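Local atomic coordinates of PHD-type domain-containing protein (Chaetomium thermophilum, PDB entry 6VHF), a protein that belongs to the H3K4 methyltransferase complex COMPASS as its Cfp1 subunit, this C-terminal portion being the RbBP5-interacting domain with a non-canonical zinc finger. Residues A[40-44]-A[124-129]; A[56-60]-A[138-142]. All blocks are in the same frame, centred on the assembly; numbering follows the deposited sequence.

Contact 1: A[40-44]-A[124-129]; sequences RREAA and PRTAGM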
ATOM      1  N   ARG A  40     -15.520   7.750   9.917  1.00 42.17           N
ATOM      2  CA  ARG A  40     -15.899   7.481  11.297  1.00 41.15           C
ATOM      3  C   ARG A  40     -15.506   8.634  12.202  1.00 39.99           C
ATOM      4  O   ARG A  40     -16.193   8.912  13.192  1.00 41.76           O
ATOM      5  CB  ARG A  40     -15.251   6.183  11.783  1.00 41.86           C
ATOM      6  CG  ARG A  40     -15.846   4.924  11.194  1.00 41.67           C
ATOM      7  CD  ARG A  40     -15.172   3.680  11.794  1.00 44.34           C
ATOM      8  NE  ARG A  40     -15.133   3.750  13.249  1.00 50.15           N
ATOM      9  CZ  ARG A  40     -16.141   3.370  14.033  1.00 52.07           C
ATOM     10  NH1 ARG A  40     -17.249   2.865  13.488  1.00 49.87           N
ATOM     11  NH2 ARG A  40     -16.032   3.479  15.356  1.00 47.62           N
ATOM     12  N   ARG A  41     -14.420   9.324  11.855  1.00 39.46           N
ATOM     13  CA  ARG A  41     -14.014  10.518  12.579  1.00 40.54           C
ATOM     14  C   ARG A  41     -15.015  11.641  12.363  1.00 42.53           C
ATOM     15  O   ARG A  41     -15.443  12.295  13.317  1.00 41.03           O
ATOM     16  CB  ARG A  41     -12.611  10.940  12.129  1.00 42.65           C
ATOM     17  CG  ARG A  41     -12.108  12.185  12.849  1.00 46.86           C
ATOM     18  CD  ARG A  41     -10.861  12.802  12.213  1.00 49.83           C
ATOM     19  NE  ARG A  41     -10.508  14.015  12.941  1.00 48.00           N
ATOM     20  CZ  ARG A  41     -10.842  15.249  12.575  1.00 48.41           C
ATOM     21  NH1 ARG A  41     -11.505  15.461  11.443  1.00 50.58           N
ATOM     22  NH2 ARG A  41     -10.498  16.282  13.343  1.00 49.09           N
ATOM     23  N   GLU A  42     -15.428  11.860  11.114  1.00 43.39           N
ATOM     24  CA  GLU A  42     -16.430  12.885  10.847  1.00 42.97           C
ATOM     25  C   GLU A  42     -17.752  12.551  11.532  1.00 42.99           C
ATOM     26  O   GLU A  42     -18.428  13.449  12.043  1.00 39.09           O
ATOM     27  CB  GLU A  42     -16.612  13.058   9.335  1.00 43.39           C
ATOM     28  CG  GLU A  42     -17.787  13.953   8.939  1.00 54.67           C
ATOM     29  CD  GLU A  42     -18.198  13.819   7.462  1.00 66.42           C
ATOM     30  OE1 GLU A  42     -19.220  14.450   7.068  1.00 71.98           O
ATOM     31  OE2 GLU A  42     -17.519  13.072   6.713  1.00 62.87           O
ATOM     32  N   ALA A  43     -18.130  11.264  11.594  1.00 41.85           N
ATOM     33  CA  ALA A  43     -19.388  10.941  12.268  1.00 42.78           C
ATOM     34  C   ALA A  43     -19.318  11.242  13.769  1.00 45.20           C
ATOM     35  O   ALA A  43     -20.276  11.777  14.346  1.00 40.64           O
ATOM     36  CB  ALA A  43     -19.776   9.482  12.047  1.00 33.00           C
ATOM     37  N   ALA A  44     -18.203  10.885  14.422  1.00 43.79           N
ATOM     38  CA  ALA A  44     -18.069  11.139  15.859  1.00 44.77           C
ATOM     39  C   ALA A  44     -18.131  12.634  16.168  1.00 45.21           C
ATOM     40  O   ALA A  44     -18.746  13.047  17.158  1.00 43.78           O
ATOM     41  CB  ALA A  44     -16.761  10.527  16.373  1.00 41.11           C
ATOM     42  N   PRO A 124     -19.355   2.762  20.589  1.00 55.92           N
ATOM     43  CA  PRO A 124     -19.018   2.276  19.241  1.00 50.52           C
ATOM     44  C   PRO A 124     -18.657   3.387  18.283  1.00 50.06           C
ATOM     45  O   PRO A 124     -17.966   3.130  17.288  1.00 49.99           O
ATOM     46  CB  PRO A 124     -20.298   1.561  18.788  1.00 50.71           C
ATOM     47  CG  PRO A 124     -21.138   1.412  19.994  1.00 49.36           C
ATOM     48  CD  PRO A 124     -20.761   2.507  20.937  1.00 51.63           C
ATOM     49  N   ARG A 125     -19.105   4.621  18.543  1.00 47.40           N
ATOM     50  CA  ARG A 125     -18.793   5.708  17.626  1.00 47.98           C
ATOM     51  C   ARG A 125     -17.328   6.111  17.695  1.00 47.98           C
ATOM     52  O   ARG A 125     -16.834   6.749  16.759  1.00 47.80           O
ATOM     53  CB  ARG A 125     -19.680   6.928  17.904  1.00 41.61           C
ATOM     54  CG  ARG A 125     -21.174   6.668  17.725  1.00 43.97           C
ATOM     55  CD  ARG A 125     -22.032   7.755  18.413  1.00 43.18           C
ATOM     56  NE  ARG A 125     -21.777   7.824  19.854  1.00 40.03           N
ATOM     57  CZ  ARG A 125     -22.378   8.682  20.691  1.00 50.32           C
ATOM     58  NH1 ARG A 125     -23.271   9.574  20.243  1.00 39.73           N
ATOM     59  NH2 ARG A 125     -22.073   8.658  21.987  1.00 45.91           N
ATOM     60  N   THR A 126     -16.632   5.778  18.789  1.00 48.20           N
ATOM     61  CA  THR A 126     -15.248   6.192  18.989  1.00 47.82           C
ATOM     62  C   THR A 126     -14.334   5.039  19.383  1.00 49.56           C
ATOM     63  O   THR A 126     -13.183   5.285  19.760  1.00 52.50           O
ATOM     64  CB  THR A 126     -15.170   7.272  20.068  1.00 55.04           C
ATOM     65  OG1 THR A 126     -15.578   6.704  21.317  1.00 53.74           O
ATOM     66  CG2 THR A 126     -16.072   8.451  19.724  1.00 47.56           C
ATOM     67  N   ALA A 127     -14.816   3.802  19.351  1.00 49.59           N
ATOM     68  CA  ALA A 127     -14.002   2.674  19.785  1.00 55.49           C
ATOM     69  C   ALA A 127     -12.851   2.460  18.814  1.00 55.62           C
ATOM     70  O   ALA A 127     -13.051   2.411  17.599  1.00 51.82           O
ATOM     71  CB  ALA A 127     -14.848   1.402  19.877  1.00 58.33           C
ATOM     72  N   GLY A 128     -11.646   2.313  19.355  1.00 53.82           N
ATOM     73  CA  GLY A 128     -10.468   2.222  18.525  1.00 54.88           C
ATOM     74  C   GLY A 128      -9.956   3.554  18.038  1.00 56.64           C
ATOM     75  O   GLY A 128      -8.966   3.591  17.299  1.00 54.76           O
ATOM     76  N   MET A 129     -10.589   4.649  18.439  1.00 52.43           N
ATOM     77  CA  MET A 129     -10.292   5.964  17.899  1.00 52.64           C
ATOM     78  C   MET A 129      -9.438   6.736  18.892  1.00 56.18           C
ATOM     79  O   MET A 129      -9.654   6.652  20.104  1.00 67.50           O
ATOM     80  CB  MET A 129     -11.593   6.713  17.594  1.00 51.16           C
ATOM     81  CG  MET A 129     -11.458   7.888  16.661  1.00 54.72           C
ATOM     82  SD  MET A 129     -12.987   8.846  16.507  1.00 46.17           S
ATOM     83  CE  MET A 129     -14.066   7.744  15.597  1.00 46.61           C
TER
HETATM   84  O   HOH W   1     -18.061   7.141  14.238  1.00 37.30           O
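Arg-40 and Ala-44, one turn apart near the C-terminal end of helix 4-46, pack against loop 124-129 in a partly buried helix-to-loop contact that combines polar and apolar interactions. The chain of Arg-40 runs extended from the helix and then turns at the CG-CD bond (chi3 50°), which carries the guanidinium to the backbone of the loop. Arg-40 NH2 donates to Pro-124 O at 2.8 Å along a fairly straight line (N-H...O 162°). The acceptor lies at the edge of the guanidinium, in its plane, and the donor lies in the carbonyl plane. Arg-125 O, 3.6 Å from Arg-40 NH2, approaches obliquely without bonding, though its partial negative charge probably still favours the cation. A water sits over one face of the same guanidinium and donates to both Arg-40 O and Arg-125 O, each at 2.8 Å, so that the helix carbonyl serves this bridge as well as the intrahelical bond from Ala-44 N.

The loop is shaped by a type II beta turn from Thr-126 to Met-129, closed by Met-129 N to Thr-126 O at 3.0 Å. At the backbone angles of Gly-128 a side chain would press on the preceding carbonyl oxygen; its own backbone pairs with Thr-61. The turn leads straight into the zinc ligand Cys-130.

Met-129, the last residue of the turn, bends at its thioether (chi3 -70°) and brings its methyl down on the helix. Met-129 CE comes within 3.4 Å of Arg-40 O and 4.0 Å of Ala-44 CB. Ala-44 CB also meets Thr-126 CG2 at 4.0 Å, giving the contact its apolar part. Arg-125 directs its guanidinium to a salt bridge with Asp-123.

Contact 2: A[56-60]-A[138-142]; sequences ICGYD and HNGWG. With ZN (zinc ion), chain B.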
ATOM      1  N   ILE A  56     -10.290  16.808  17.595  1.00 52.90           N
ATOM      2  CA  ILE A  56     -10.086  15.383  17.839  1.00 59.94           C
ATOM      3  C   ILE A  56      -9.195  14.779  16.757  1.00 54.69           C
ATOM      4  O   ILE A  56      -9.368  15.053  15.563  1.00 49.63           O
ATOM      5  CB  ILE A  56     -11.447  14.672  17.916  1.00 57.82           C
ATOM      6  CG1 ILE A  56     -11.997  14.730  19.337  1.00 60.30           C
ATOM      7  CG2 ILE A  56     -11.359  13.230  17.397  1.00 56.65           C
ATOM      8  CD1 ILE A  56     -11.139  14.013  20.337  1.00 58.50           C
ATOM      9  N   CYS A  57      -8.226  13.958  17.179  1.00 57.95           N
ATOM     10  CA  CYS A  57      -7.316  13.295  16.245  1.00 55.12           C
ATOM     11  C   CYS A  57      -8.072  12.338  15.331  1.00 51.66           C
ATOM     12  O   CYS A  57      -8.140  12.544  14.114  1.00 47.41           O
ATOM     13  CB  CYS A  57      -6.224  12.548  17.007  1.00 56.38           C
ATOM     14  SG  CYS A  57      -5.136  11.551  15.893  1.00 53.29           S
ATOM     15  N   GLY A  58      -8.668  11.294  15.908  1.00 47.64           N
ATOM     16  CA  GLY A  58      -9.527  10.401  15.161  1.00 56.03           C
ATOM     17  C   GLY A  58      -8.830   9.206  14.534  1.00 51.95           C
ATOM     18  O   GLY A  58      -9.507   8.366  13.929  1.00 49.39           O
ATOM     19  N   TYR A  59      -7.509   9.109  14.672  1.00 53.75           N
ATOM     20  CA  TYR A  59      -6.748   7.979  14.159  1.00 54.32           C
ATOM     21  C   TYR A  59      -7.315   6.663  14.673  1.00 53.77           C
ATOM     22  O   TYR A  59      -7.503   6.480  15.878  1.00 55.99           O
ATOM     23  CB  TYR A  59      -5.281   8.137  14.570  1.00 56.22           C
ATOM     24  CG  TYR A  59      -4.327   7.122  14.002  1.00 58.78           C
ATOM     25  CD1 TYR A  59      -4.023   5.966  14.704  1.00 58.01           C
ATOM     26  CD2 TYR A  59      -3.700   7.333  12.786  1.00 58.92           C
ATOM     27  CE1 TYR A  59      -3.142   5.047  14.211  1.00 58.92           C
ATOM     28  CE2 TYR A  59      -2.806   6.412  12.280  1.00 56.99           C
ATOM     29  CZ  TYR A  59      -2.531   5.265  12.997  1.00 62.16           C
ATOM     30  OH  TYR A  59      -1.642   4.320  12.506  1.00 55.49           O
ATOM     31  N   ASP A  60      -7.596   5.754  13.746  1.00 52.46           N
ATOM     32  CA  ASP A  60      -8.078   4.417  14.060  1.00 51.96           C
ATOM     33  C   ASP A  60      -6.900   3.461  14.249  1.00 58.93           C
ATOM     34  O   ASP A  60      -5.929   3.489  13.483  1.00 57.04           O
ATOM     35  CB  ASP A  60      -8.982   3.919  12.932  1.00 48.01           C
ATOM     36  CG  ASP A  60      -9.845   2.756  13.339  1.00 53.73           C
ATOM     37  OD1 ASP A  60      -9.289   1.693  13.701  1.00 55.12           O
ATOM     38  OD2 ASP A  60     -11.091   2.899  13.276  1.00 56.58           O
ATOM     39  N   HIS A 138       0.086  11.184  15.589  1.00 72.84           N
ATOM     40  CA  HIS A 138      -0.715  10.912  14.401  1.00 69.06           C
ATOM     41  C   HIS A 138      -0.969  12.176  13.589  1.00 65.91           C
ATOM     42  O   HIS A 138      -1.896  12.212  12.776  1.00 61.61           O
ATOM     43  CB  HIS A 138      -2.051  10.263  14.783  1.00 61.73           C
ATOM     44  CG  HIS A 138      -1.928   9.097  15.712  1.00 63.11           C
ATOM     45  ND1 HIS A 138      -2.825   8.862  16.730  1.00 71.63           N
ATOM     46  CD2 HIS A 138      -1.027   8.088  15.768  1.00 70.72           C
ATOM     47  CE1 HIS A 138      -2.478   7.768  17.381  1.00 67.45           C
ATOM     48  NE2 HIS A 138      -1.391   7.277  16.816  1.00 68.11           N
ATOM     49  N   ASN A 139      -0.176  13.216  13.819  1.00 66.47           N
ATOM     50  CA  ASN A 139      -0.361  14.510  13.174  1.00 66.57           C
ATOM     51  C   ASN A 139      -0.526  14.372  11.665  1.00 67.49           C
ATOM     52  O   ASN A 139       0.357  13.846  10.979  1.00 67.00           O
ATOM     53  CB  ASN A 139       0.842  15.394  13.498  1.00 71.70           C
ATOM     54  CG  ASN A 139       0.695  16.799  12.964  1.00 74.65           C
ATOM     55  OD1 ASN A 139      -0.346  17.440  13.139  1.00 78.65           O
ATOM     56  ND2 ASN A 139       1.732  17.282  12.282  1.00 73.81           N
ATOM     57  N   GLY A 140      -1.662  14.843  11.155  1.00 64.72           N
ATOM     58  CA  GLY A 140      -1.932  14.823   9.721  1.00 58.34           C
ATOM     59  C   GLY A 140      -2.033  13.442   9.101  1.00 58.28           C
ATOM     60  O   GLY A 140      -1.612  13.252   7.953  1.00 56.11           O
ATOM     61  N   TRP A 141      -2.597  12.473   9.822  1.00 54.54           N
ATOM     62  CA  TRP A 141      -2.553  11.099   9.334  1.00 54.46           C
ATOM     63  C   TRP A 141      -3.364  10.928   8.052  1.00 54.33           C
ATOM     64  O   TRP A 141      -2.948  10.193   7.146  1.00 52.16           O
ATOM     65  CB  TRP A 141      -3.033  10.128  10.413  1.00 55.13           C
ATOM     66  CG  TRP A 141      -4.434  10.374  10.967  1.00 58.65           C
ATOM     67  CD1 TRP A 141      -4.760  11.087  12.093  1.00 53.62           C
ATOM     68  CD2 TRP A 141      -5.675   9.867  10.442  1.00 54.54           C
ATOM     69  NE1 TRP A 141      -6.120  11.063  12.287  1.00 55.72           N
ATOM     70  CE2 TRP A 141      -6.705  10.324  11.291  1.00 52.30           C
ATOM     71  CE3 TRP A 141      -6.011   9.070   9.339  1.00 51.53           C
ATOM     72  CZ2 TRP A 141      -8.047  10.020  11.070  1.00 48.60           C
ATOM     73  CZ3 TRP A 141      -7.342   8.769   9.117  1.00 52.01           C
ATOM     74  CH2 TRP A 141      -8.350   9.245   9.984  1.00 51.33           C
ATOM     75  N   GLY A 142      -4.516  11.594   7.962  1.00 49.18           N
ATOM     76  CA  GLY A 142      -5.378  11.428   6.803  1.00 48.12           C
ATOM     77  C   GLY A 142      -4.661  11.688   5.495  1.00 55.94           C
ATOM     78  O   GLY A 142      -4.610  10.824   4.615  1.00 49.35           O
TER
HETATM   79 ZN    ZN B 601      -3.636  10.676  17.575  1.00 75.64          ZN
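Cys-57 and His-138 meet at a zinc ion that ties loop 56-60 to the turn preceding helix 141-177. The metal is bound by Cys-57 SG at 2.4 Å and by His-138 ND1 at 2.2 Å; Cys-130 and Cys-135 complete the site. The thiolate sulfur lies at the edge of the imidazole, and it also accepts a weak bond from Tyr-59 N.

A further polar link is Trp-141 NE1 to Cys-57 O, at 3.1 Å with an N-H...O angle of 160°. The oxygen lies in the indole plane, whereas the donor comes from well above the carbonyl plane. Arg-41 NE offers the same oxygen a second, weak bond.

Aromatic packing joins the rest. Tyr-59 stacks on His-138 with centroids 3.9 Å apart and planes inclined by only 14°, backing the metal-bound ring. The tyrosine then turns its edge to the face of Trp-141, Tyr-59 CD2 lying 3.6 Å from Trp-141 CG, while its CB forms a CH-pi contact over the five-membered ring. Trp-141 CG stands between the backbone N and the carbonyl carbon (chi1 57°), a setting that swings the indole against loop 56-60. An alanine here removes the indole N-H and the ring face that meets Tyr-59 CB, which would probably leave Cys-57 O more weakly held and the tyrosine ring less firmly set against His-138.

A single zinc ion with three cysteines and one histidine, with Tyr-59 stacked on the histidine and Trp-141 bonded to the backbone of Cys-57, makes this the monovalent, non-canonical zinc finger of Cfp1.

Each contact joins a segment that precedes helix 64-77 in sequence to one that follows it: contact 1 the end of helix 4-46 to a loop, contact 2 a loop to the start of helix 141-177. Contact 1 is partly buried and uses backbone carbonyls, an arginine, a bridging water and a methionine methyl. Contact 2 is buried and depends on metal coordination and aromatic rings, with a single direct hydrogen bond. They meet at Arg-41, which turns from contact 1 toward segment 56-60, Arg-41 NH2 lying 2.8 Å from Ile-56 O in a probable hydrogen bond. Packing of Met-129 CG on Gly-58 O, 3.4 Å apart, joins them again through the sequence neighbours of the zinc ligands Cys-130 and Cys-57.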